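Local coordinates for protein predicted acetamidase/formamidase (Thermoanaerobacter tengcongensis, PDB 3TKK) that probably hydrolyses carbon-nitrogen bonds in linear amides, and binds zinc and calcium ions, at residues V113-G118 and S197-A202; G118-N123 and L185-G190. All blocks are in the same frame, centred on the assembly; numbering follows the deposited sequence.

Contact 1 (V113-G118 and S197-A202). With ZN (zinc ion), chain F.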
loop_
_atom_site.group_PDB
_atom_site.type_symbol
_atom_site.label_atom_id
_atom_site.label_comp_id
_atom_site.label_asym_id
_atom_site.label_seq_id
_atom_site.Cartn_x
_atom_site.Cartn_y
_atom_site.Cartn_z
ATOM N N VAL A 113 -12.021 4.859 -24.111
ATOM C CA VAL A 113 -13.292 4.729 -23.402
ATOM C C VAL A 113 -14.004 6.074 -23.255
ATOM O O VAL A 113 -13.367 7.101 -23.048
ATOM C CB VAL A 113 -13.084 4.152 -22.005
ATOM C CG1 VAL A 113 -12.652 2.724 -22.167
ATOM C CG2 VAL A 113 -11.892 4.838 -21.278
ATOM N N ASP A 114 -15.327 6.039 -23.295
ATOM C CA ASP A 114 -16.143 7.178 -22.954
ATOM C C ASP A 114 -16.135 7.398 -21.442
ATOM O O ASP A 114 -15.997 6.462 -20.649
ATOM C CB ASP A 114 -17.552 6.974 -23.517
ATOM C CG ASP A 114 -17.546 6.949 -24.993
ATOM O OD1 ASP A 114 -16.708 7.649 -25.618
ATOM O OD2 ASP A 114 -18.324 6.155 -25.520
ATOM N N ILE A 115 -16.093 8.671 -21.080
ATOM C CA ILE A 115 -16.280 9.081 -19.699
ATOM C C ILE A 115 -17.582 9.860 -19.754
ATOM O O ILE A 115 -17.678 10.838 -20.529
ATOM C CB ILE A 115 -15.094 9.922 -19.178
ATOM C CG1 ILE A 115 -13.877 9.008 -19.198
ATOM C CG2 ILE A 115 -15.418 10.422 -17.732
ATOM C CD1 ILE A 115 -12.519 9.553 -18.993
ATOM N N LYS A 116 -18.580 9.380 -19.032
ATOM C CA LYS A 116 -19.886 10.028 -19.006
ATOM C C LYS A 116 -20.619 9.891 -17.703
ATOM O O LYS A 116 -20.528 8.882 -17.053
ATOM C CB LYS A 116 -20.770 9.388 -20.035
ATOM C CG LYS A 116 -20.117 9.190 -21.323
ATOM C CD LYS A 116 -20.809 9.807 -22.409
ATOM C CE LYS A 116 -20.123 11.144 -22.633
ATOM N NZ LYS A 116 -20.441 11.656 -24.039
ATOM N N ASP A 117 -21.442 10.897 -17.347
ATOM C CA ASP A 117 -22.268 10.704 -16.154
ATOM C C ASP A 117 -21.316 10.442 -14.948
ATOM O O ASP A 117 -21.664 9.717 -14.015
ATOM C CB ASP A 117 -23.175 9.503 -16.384
ATOM C CG ASP A 117 -24.409 9.517 -15.451
ATOM O OD1 ASP A 117 -24.693 10.572 -14.916
ATOM O OD2 ASP A 117 -25.046 8.460 -15.222
ATOM N N GLY A 118 -20.112 11.011 -14.981
ATOM C CA GLY A 118 -19.145 10.775 -13.897
ATOM C C GLY A 118 -18.509 9.397 -13.823
ATOM O O GLY A 118 -17.939 9.011 -12.787
ATOM N N SER A 197 -0.923 1.734 -17.208
ATOM C CA SER A 197 -1.464 3.047 -17.388
ATOM C C SER A 197 -2.700 3.240 -16.531
ATOM O O SER A 197 -3.277 2.373 -15.941
ATOM C CB SER A 197 -1.926 3.365 -18.881
ATOM O OG SER A 197 -3.316 2.823 -18.948
ATOM N N GLY A 198 -3.100 4.476 -16.470
ATOM C CA GLY A 198 -4.357 4.912 -15.846
ATOM C C GLY A 198 -5.397 5.054 -16.927
ATOM O O GLY A 198 -5.171 4.623 -18.021
ATOM N N VAL A 199 -6.599 5.513 -16.599
ATOM C CA VAL A 199 -7.487 6.073 -17.604
ATOM C C VAL A 199 -6.901 7.495 -18.008
ATOM O O VAL A 199 -7.159 8.560 -17.369
ATOM C CB VAL A 199 -8.975 6.119 -17.155
ATOM C CG1 VAL A 199 -9.898 6.730 -18.352
ATOM C CG2 VAL A 199 -9.520 4.724 -16.668
ATOM N N GLU A 200 -6.103 7.480 -19.071
ATOM C CA GLU A 200 -5.280 8.605 -19.491
ATOM C C GLU A 200 -6.198 9.644 -20.156
ATOM O O GLU A 200 -6.901 9.378 -21.126
ATOM C CB GLU A 200 -4.258 8.155 -20.509
ATOM C CG GLU A 200 -3.314 7.068 -20.004
ATOM C CD GLU A 200 -2.476 7.466 -18.781
ATOM O OE1 GLU A 200 -2.247 8.709 -18.556
ATOM O OE2 GLU A 200 -1.880 6.571 -18.035
ATOM N N VAL A 201 -6.240 10.820 -19.597
ATOM C CA VAL A 201 -7.103 11.823 -20.204
ATOM C C VAL A 201 -6.478 13.225 -20.233
ATOM O O VAL A 201 -5.642 13.515 -19.415
ATOM C CB VAL A 201 -8.362 12.016 -19.336
ATOM C CG1 VAL A 201 -9.220 10.708 -19.260
ATOM C CG2 VAL A 201 -7.932 12.356 -17.871
ATOM N N ALA A 202 -7.082 14.142 -20.994
ATOM C CA ALA A 202 -6.632 15.549 -20.946
ATOM C C ALA A 202 -7.565 16.137 -19.955
ATOM O O ALA A 202 -8.600 15.541 -19.727
ATOM C CB ALA A 202 -6.891 16.253 -22.355
HETATM ZN ZN ZN F . -0.753 8.239 -17.117
HETATM O O HOH W 1 0.573 6.863 -16.407
#
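I115 reaches from strand 108-116 to V199 and V201, and along its path from CB outward only its terminal methyl comes within contact distance of 197-202. CB and both gamma carbons stay beyond van der Waals range. With the chain extended at the second torsion (chi2 169°), CG1 carries CD1 forward to face a methyl of each valine. There I115 CD1 lies 3.5 Å from V201 CG1, the side chains roughly perpendicular, and 3.9 Å from V199 CG1, where the two side chains run alongside each other in opposite senses. The same methyl also touches A187. V113 adds a second approach, its CG2 resting 4.0 Å from V199 CG1, so V199 CG1 is shared by both strand residues. No hydrogen bond crosses, and all four touching residues are buried.

Between the two valines, E200 takes the other direction: its carboxylate leads away from the strand and chelates the zinc through OE1 at 2.1 Å and OE2 at 2.2 Å. The G198 amide N holds E200 OE2 at 2.9 Å, nearly straight (161°) but from above the carboxylate plane, which helps fix the rotation of the group. D184, H186, the 3-sulfinoalanine at C39 and a water also bind this zinc. Apolar packing of a hairpin strand thus backs a loop that supplies a bidentate glutamate to the zinc site.

Contact 2 (G118-N123 and L185-G190). With ZN (zinc ion), chain F.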
loop_
_atom_site.group_PDB
_atom_site.type_symbol
_atom_site.label_atom_id
_atom_site.label_comp_id
_atom_site.label_asym_id
_atom_site.label_seq_id
_atom_site.Cartn_x
_atom_site.Cartn_y
_atom_site.Cartn_z
ATOM N N GLY A 118 -20.112 11.011 -14.981
ATOM C CA GLY A 118 -19.145 10.775 -13.897
ATOM C C GLY A 118 -18.509 9.397 -13.823
ATOM O O GLY A 118 -17.939 9.011 -12.787
ATOM N N LYS A 119 -18.525 8.652 -14.922
ATOM C CA LYS A 119 -18.024 7.253 -14.926
ATOM C C LYS A 119 -17.148 6.885 -16.108
ATOM O O LYS A 119 -17.471 7.220 -17.258
ATOM C CB LYS A 119 -19.251 6.298 -14.845
ATOM C CG LYS A 119 -19.934 6.235 -13.492
ATOM C CD LYS A 119 -21.257 5.511 -13.577
ATOM C CE LYS A 119 -22.245 6.303 -14.525
ATOM N NZ LYS A 119 -23.742 5.757 -14.738
ATOM N N VAL A 120 -16.040 6.180 -15.862
ATOM C CA VAL A 120 -15.400 5.489 -16.880
ATOM C C VAL A 120 -16.244 4.309 -17.379
ATOM O O VAL A 120 -16.504 3.377 -16.625
ATOM C CB VAL A 120 -14.025 4.945 -16.396
ATOM C CG1 VAL A 120 -13.427 4.292 -17.523
ATOM C CG2 VAL A 120 -13.131 6.130 -15.936
ATOM N N ILE A 121 -16.712 4.367 -18.632
ATOM C CA ILE A 121 -17.405 3.230 -19.245
ATOM C C ILE A 121 -16.336 2.251 -19.751
ATOM O O ILE A 121 -15.894 2.345 -20.917
ATOM C CB ILE A 121 -18.234 3.599 -20.466
ATOM C CG1 ILE A 121 -19.426 4.514 -20.108
ATOM C CG2 ILE A 121 -18.892 2.319 -21.029
ATOM C CD1 ILE A 121 -19.497 4.904 -18.704
ATOM N N PHE A 122 -15.895 1.381 -18.865
ATOM C CA PHE A 122 -14.811 0.410 -19.135
ATOM C C PHE A 122 -15.291 -0.593 -20.183
ATOM O O PHE A 122 -14.542 -0.969 -21.116
ATOM C CB PHE A 122 -14.418 -0.297 -17.802
ATOM C CG PHE A 122 -13.325 -1.310 -17.931
ATOM C CD1 PHE A 122 -12.007 -0.907 -18.029
ATOM C CD2 PHE A 122 -13.645 -2.651 -18.121
ATOM C CE1 PHE A 122 -10.951 -1.855 -18.146
ATOM C CE2 PHE A 122 -12.686 -3.592 -18.280
ATOM C CZ PHE A 122 -11.299 -3.195 -18.285
ATOM N N ASN A 123 -16.522 -1.075 -20.052
ATOM C CA ASN A 123 -17.058 -1.892 -21.101
ATOM C C ASN A 123 -18.529 -1.974 -20.882
ATOM O O ASN A 123 -19.065 -1.315 -19.965
ATOM C CB ASN A 123 -16.461 -3.306 -21.186
ATOM C CG ASN A 123 -16.615 -4.108 -19.888
ATOM O OD1 ASN A 123 -17.618 -3.985 -19.167
ATOM N ND2 ASN A 123 -15.606 -4.959 -19.590
ATOM N N LEU A 185 -2.982 13.615 -16.412
ATOM C CA LEU A 185 -4.122 13.357 -15.626
ATOM C C LEU A 185 -4.709 11.972 -15.896
ATOM O O LEU A 185 -4.556 11.435 -17.042
ATOM C CB LEU A 185 -5.288 14.434 -15.770
ATOM C CG LEU A 185 -4.973 15.955 -15.747
ATOM C CD1 LEU A 185 -6.296 16.939 -15.958
ATOM C CD2 LEU A 185 -4.284 16.363 -14.522
ATOM N N HIS A 186 -5.394 11.444 -14.846
ATOM C CA HIS A 186 -6.037 10.094 -14.963
ATOM C C HIS A 186 -7.417 10.300 -14.447
ATOM O O HIS A 186 -7.526 11.010 -13.474
ATOM C CB HIS A 186 -5.395 8.970 -14.141
ATOM C CG HIS A 186 -3.976 8.676 -14.508
ATOM N ND1 HIS A 186 -3.064 8.210 -13.606
ATOM C CD2 HIS A 186 -3.340 8.740 -15.687
ATOM C CE1 HIS A 186 -1.876 8.141 -14.173
ATOM N NE2 HIS A 186 -2.029 8.458 -15.452
ATOM N N ALA A 187 -8.429 9.844 -15.178
ATOM C CA ALA A 187 -9.789 9.864 -14.628
ATOM C C ALA A 187 -9.986 8.841 -13.461
ATOM O O ALA A 187 -10.964 8.924 -12.686
ATOM C CB ALA A 187 -10.738 9.465 -15.760
ATOM N N LEU A 188 -9.115 7.862 -13.392
ATOM C CA LEU A 188 -9.136 6.720 -12.468
ATOM C C LEU A 188 -7.815 5.959 -12.577
ATOM O O LEU A 188 -7.405 5.719 -13.647
ATOM C CB LEU A 188 -10.168 5.708 -12.885
ATOM C CG LEU A 188 -10.559 4.676 -11.787
ATOM C CD1 LEU A 188 -10.831 5.274 -10.374
ATOM C CD2 LEU A 188 -11.745 3.772 -12.352
ATOM N N MET A 189 -7.286 5.501 -11.449
ATOM C CA MET A 189 -6.079 4.633 -11.482
ATOM C C MET A 189 -6.042 3.971 -10.090
ATOM O O MET A 189 -6.387 4.601 -9.073
ATOM C CB MET A 189 -4.781 5.507 -11.690
ATOM C CG MET A 189 -3.466 4.597 -11.882
ATOM S SD MET A 189 -2.013 5.613 -11.589
ATOM C CE MET A 189 -2.077 5.595 -9.810
ATOM N N GLY A 190 -5.608 2.723 -10.011
ATOM C CA GLY A 190 -5.336 2.112 -8.762
ATOM C C GLY A 190 -3.900 2.128 -8.353
ATOM O O GLY A 190 -2.937 2.094 -9.188
HETATM ZN ZN ZN F . -0.753 8.239 -17.117
HETATM O O HOH W 1 0.573 6.863 -16.407
#
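V120 faces A187 and L188 with a single branch, CG2, and the meeting is apolar throughout. V120 CG2 is 4.1 Å from A187 CB and 4.3 Å from L188 CB, a loose fit in which the valine methyl sits against the first carbon of each neighbour. The torsion explains the choice of branch: CG1 is anti to the backbone N (chi1 -178°), which leaves CG2 on the side that looks into 185-190. V120 also packs on V199 of the metal-ligand loop 197-202.

That two consecutive residues can both face V120 is a matter of backbone shape. A187 has a turn-like psi of -20°, which breaks the alternation expected of a strand, and the bonds from CA to CB of A187 and L188 diverge by only about 37°. Beyond CB the leucine no longer meets V120; its side chain packs on L128 of strand 127-129 and on K131.

H186, one residue earlier, is turned otherwise. Its imidazole takes no part in the packing and instead gives NE2 to the zinc at 2.1 Å. The metal stands at similar distances from the two ring carbons flanking that nitrogen, 3.0 Å from CD2 and 3.2 Å from CE1, so NE2 points almost squarely at it. ND1, the other ring nitrogen, is hydrogen-bonded too, which should help to hold the ring's rotation. D184, E200 and the oxidised cysteine C39 (3-sulfinoalanine) are the other protein ligands of this zinc. The contact therefore packs a short hairpin strand against the chain leaving strand 180-186, immediately after its zinc-binding histidine.

How the contacts relate
From the N terminus, the chain runs up strand 108-116, turns tightly at D117-G118, where both residues have positive phi, and returns along strand 119-121. Contacts 1 and 2 share G118 and use opposite arms of this hairpin, joined by the D114 O to I121 N hydrogen bond (3.0 Å). Contact 2 closes first, when the chain reaches 185-190 at the end of strand 180-186; contact 1 closes later at 197-202, so contact 2 nests within it. The two later segments are themselves tied by V199 O to A187 N (2.8 Å). Together they join the four-stranded antiparallel sheet to two zinc-binding segments, beside the second subunit.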